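Local coordinates for protein DNA ligase (Alteromonas mediterranea, PDB 6GDR) that probably seals nicks in double-stranded DNA as a minimal Lig E-type, ATP-dependent ligase that works through an adenylated intermediate, at residues Lys271-Thr276 against Pro281-Phe286. Sequence-based numbering, arbitrary orientation.
Sequences KFYGVT and PRFASF. With nucleotides of chain C.
Tyr273 and Phe283 cross at about a right angle where two antiparallel strands of the OB-like domain run out into a DNA-binding hairpin. Tyr273 CD2 rests on Phe283 CB at 3.6 Å, and the edge of the tyrosine ring faces Phe283 O in its plane. The Phe283 ring is sandwiched: Arg282 CG lies over the centre of one face, and C2' of the DC1 sugar of chain C lies against the opposite face, toward its rim, 3.5 Å from Phe283 CD1. Arg282 NH2 forms a salt bridge with Asp36 OD2 of the ligase domain, consistent with a tie between the domains. With CG set beside the backbone N (chi1 -61°), Tyr273 sends OH toward Lys271, whose extended chain passes Ser285 OG and brings NZ to 2.9 Å from that hydroxyl; an alanine in place of Tyr273 would probably cost Lys271 NZ this partner and uncover Phe283 CB. On the other side of the hairpin, Phe272 CB packs on Pro281 CB at 3.6 Å. The backbones are joined by Tyr273 N to Arg282 O, an almost straight bond (177°) in the carbonyl plane, and by the paired bonds of Lys271 and Ser285. Lys271 NZ also donates to DC3 OP1 of chain C, at an unusually short 2.5 Å.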
loop_
_atom_site.group_PDB
_atom_site.type_symbol
_atom_site.label_atom_id
_atom_site.label_comp_id
_atom_site.label_asym_id
_atom_site.label_seq_id
_atom_site.Cartn_x
_atom_site.Cartn_y
_atom_site.Cartn_z
ATOM N N LYS D 271 11.297 12.911 -5.144
ATOM C CA LYS D 271 10.084 12.780 -4.355
ATOM C C LYS D 271 10.118 11.466 -3.588
ATOM O O LYS D 271 10.793 10.510 -3.975
ATOM C CB LYS D 271 8.834 12.850 -5.239
ATOM C CG LYS D 271 8.390 11.530 -5.855
ATOM C CD LYS D 271 7.138 11.724 -6.691
ATOM C CE LYS D 271 6.486 10.396 -7.027
ATOM N NZ LYS D 271 5.174 10.576 -7.707
ATOM N N PHE D 272 9.379 11.430 -2.482
ATOM C CA PHE D 272 9.362 10.250 -1.632
ATOM C C PHE D 272 8.076 10.249 -0.820
ATOM O O PHE D 272 7.447 11.290 -0.616
ATOM C CB PHE D 272 10.588 10.208 -0.713
ATOM C CG PHE D 272 10.641 11.333 0.280
ATOM C CD1 PHE D 272 11.067 12.594 -0.101
ATOM C CD2 PHE D 272 10.267 11.128 1.597
ATOM C CE1 PHE D 272 11.116 13.631 0.814
ATOM C CE2 PHE D 272 10.315 12.159 2.517
ATOM C CZ PHE D 272 10.740 13.412 2.124
ATOM N N TYR D 273 7.699 9.060 -0.360
ATOM C CA TYR D 273 6.468 8.851 0.401
ATOM C C TYR D 273 6.854 8.467 1.826
ATOM O O TYR D 273 6.783 7.303 2.222
ATOM C CB TYR D 273 5.602 7.773 -0.263
ATOM C CG TYR D 273 5.163 8.113 -1.668
ATOM C CD1 TYR D 273 3.873 8.560 -1.927
ATOM C CD2 TYR D 273 6.038 7.990 -2.739
ATOM C CE1 TYR D 273 3.468 8.869 -3.210
ATOM C CE2 TYR D 273 5.642 8.298 -4.025
ATOM C CZ TYR D 273 4.357 8.737 -4.256
ATOM O OH TYR D 273 3.959 9.045 -5.535
ATOM N N GLY D 274 7.266 9.463 2.602
ATOM C CA GLY D 274 7.659 9.228 3.973
ATOM C C GLY D 274 9.036 8.596 4.074
ATOM O O GLY D 274 9.795 8.504 3.105
ATOM N N VAL D 275 9.353 8.142 5.288
ATOM C CA VAL D 275 10.653 7.563 5.591
ATOM C C VAL D 275 10.454 6.239 6.316
ATOM O O VAL D 275 9.402 5.971 6.902
ATOM C CB VAL D 275 11.528 8.510 6.440
ATOM C CG1 VAL D 275 11.956 9.716 5.616
ATOM C CG2 VAL D 275 10.778 8.950 7.691
ATOM N N THR D 276 11.493 5.410 6.271
ATOM C CA THR D 276 11.465 4.098 6.901
ATOM C C THR D 276 11.794 4.240 8.386
ATOM O O THR D 276 11.904 5.345 8.923
ATOM C CB THR D 276 12.443 3.155 6.203
ATOM O OG1 THR D 276 13.786 3.598 6.437
ATOM C CG2 THR D 276 12.183 3.116 4.703
ATOM N N PRO D 281 14.325 7.618 2.653
ATOM C CA PRO D 281 13.112 7.877 1.866
ATOM C C PRO D 281 12.569 6.598 1.248
ATOM O O PRO D 281 13.325 5.744 0.781
ATOM C CB PRO D 281 13.584 8.865 0.790
ATOM C CG PRO D 281 14.890 9.393 1.275
ATOM C CD PRO D 281 15.498 8.305 2.088
ATOM N N ARG D 282 11.244 6.474 1.245
ATOM C CA ARG D 282 10.570 5.295 0.721
ATOM C C ARG D 282 9.923 5.605 -0.623
ATOM O O ARG D 282 9.383 6.697 -0.831
ATOM C CB ARG D 282 9.511 4.783 1.701
ATOM C CG ARG D 282 8.692 3.643 1.130
ATOM C CD ARG D 282 8.120 2.714 2.185
ATOM N NE ARG D 282 6.853 3.199 2.724
ATOM C CZ ARG D 282 5.945 2.427 3.312
ATOM N NH1 ARG D 282 6.148 1.121 3.435
ATOM N NH2 ARG D 282 4.823 2.961 3.773
ATOM N N PHE D 283 9.983 4.632 -1.534
ATOM C CA PHE D 283 9.407 4.770 -2.872
ATOM C C PHE D 283 9.978 5.985 -3.598
ATOM O O PHE D 283 9.292 6.619 -4.403
ATOM C CB PHE D 283 7.880 4.866 -2.813
ATOM C CG PHE D 283 7.230 3.810 -1.959
ATOM C CD1 PHE D 283 7.819 2.566 -1.789
ATOM C CD2 PHE D 283 6.024 4.067 -1.326
ATOM C CE1 PHE D 283 7.215 1.600 -1.002
ATOM C CE2 PHE D 283 5.418 3.106 -0.538
ATOM C CZ PHE D 283 6.013 1.872 -0.377
ATOM N N ALA D 284 11.236 6.314 -3.322
ATOM C CA ALA D 284 11.827 7.523 -3.871
ATOM C C ALA D 284 12.003 7.405 -5.380
ATOM O O ALA D 284 12.301 6.330 -5.907
ATOM C CB ALA D 284 13.175 7.802 -3.211
ATOM N N SER D 285 11.817 8.526 -6.074
ATOM C CA SER D 285 12.024 8.595 -7.513
ATOM C C SER D 285 12.618 9.951 -7.865
ATOM O O SER D 285 12.400 10.944 -7.167
ATOM C CB SER D 285 10.717 8.374 -8.288
ATOM O OG SER D 285 9.741 9.335 -7.931
ATOM N N PHE D 286 13.375 9.978 -8.957
ATOM C CA PHE D 286 14.053 11.190 -9.389
ATOM C C PHE D 286 13.089 12.116 -10.120
ATOM O O PHE D 286 12.196 11.665 -10.843
ATOM C CB PHE D 286 15.234 10.834 -10.295
ATOM C CG PHE D 286 15.823 12.010 -11.019
ATOM C CD1 PHE D 286 16.679 12.886 -10.371
ATOM C CD2 PHE D 286 15.530 12.233 -12.354
ATOM C CE1 PHE D 286 17.222 13.966 -11.040
ATOM C CE2 PHE D 286 16.070 13.310 -13.027
ATOM C CZ PHE D 286 16.918 14.178 -12.370
ATOM O OP3 DC C 1 1.316 -1.475 -6.694
ATOM P P DC C 1 1.516 -1.853 -5.276
ATOM O OP1 DC C 1 1.734 -3.313 -5.230
ATOM O OP2 DC C 1 0.400 -1.269 -4.501
ATOM O "O5'" DC C 1 2.856 -1.141 -4.777
ATOM C "C5'" DC C 1 2.905 -0.532 -3.496
ATOM C "C4'" DC C 1 4.133 0.344 -3.360
ATOM O "O4'" DC C 1 5.320 -0.489 -3.285
ATOM C "C3'" DC C 1 4.380 1.280 -4.530
ATOM O "O3'" DC C 1 3.665 2.500 -4.375
ATOM C "C2'" DC C 1 5.884 1.471 -4.477
ATOM C "C1'" DC C 1 6.375 0.100 -4.029
ATOM N N1 DC C 1 6.724 -0.803 -5.162
ATOM C C2 DC C 1 7.963 -0.670 -5.789
ATOM O O2 DC C 1 8.750 0.195 -5.386
ATOM N N3 DC C 1 8.269 -1.495 -6.820
ATOM C C4 DC C 1 7.393 -2.416 -7.222
ATOM N N4 DC C 1 7.739 -3.208 -8.244
ATOM C C5 DC C 1 6.121 -2.566 -6.595
ATOM C C6 DC C 1 5.831 -1.746 -5.580
ATOM P P DA C 2 3.185 3.320 -5.673
ATOM O OP1 DA C 2 2.401 4.481 -5.200
ATOM O OP2 DA C 2 2.581 2.353 -6.618
ATOM O "O5'" DA C 2 4.550 3.844 -6.321
ATOM C "C5'" DA C 2 5.344 4.796 -5.626
ATOM C "C4'" DA C 2 6.683 4.997 -6.313
ATOM O "O4'" DA C 2 7.446 3.761 -6.269
ATOM C "C3'" DA C 2 6.607 5.344 -7.790
ATOM O "O3'" DA C 2 6.397 6.733 -7.995
ATOM C "C2'" DA C 2 7.962 4.878 -8.293
ATOM C "C1'" DA C 2 8.215 3.628 -7.459
ATOM N N9 DA C 2 7.831 2.395 -8.142
ATOM C C8 DA C 2 6.667 1.691 -7.989
ATOM N N7 DA C 2 6.594 0.620 -8.745
ATOM C C5 DA C 2 7.788 0.626 -9.448
ATOM C C6 DA C 2 8.327 -0.245 -10.416
ATOM N N6 DA C 2 7.696 -1.338 -10.857
ATOM N N1 DA C 2 9.544 0.052 -10.916
ATOM C C2 DA C 2 10.174 1.146 -10.472
ATOM N N3 DA C 2 9.772 2.037 -9.567
ATOM C C4 DA C 2 8.560 1.716 -9.089
ATOM P P DC C 3 5.733 7.242 -9.367
ATOM O OP1 DC C 3 5.666 8.721 -9.323
ATOM O OP2 DC C 3 4.497 6.459 -9.584
ATOM O "O5'" DC C 3 6.783 6.801 -10.489
ATOM C "C5'" DC C 3 8.098 7.342 -10.485
ATOM C "C4'" DC C 3 8.990 6.615 -11.479
ATOM O "O4'" DC C 3 8.959 5.194 -11.209
ATOM C "C3'" DC C 3 8.568 6.752 -12.931
ATOM O "O3'" DC C 3 9.162 7.902 -13.524
ATOM C "C2'" DC C 3 9.056 5.454 -13.572
ATOM C "C1'" DC C 3 9.147 4.465 -12.407
ATOM N N1 DC C 3 8.131 3.372 -12.467
ATOM C C2 DC C 3 8.367 2.257 -13.275
ATOM O O2 DC C 3 9.416 2.199 -13.930
ATOM N N3 DC C 3 7.439 1.270 -13.320
ATOM C C4 DC C 3 6.321 1.372 -12.599
ATOM N N4 DC C 3 5.436 0.371 -12.675
ATOM C C5 DC C 3 6.063 2.501 -11.768
ATOM C C6 DC C 3 6.986 3.468 -11.732
#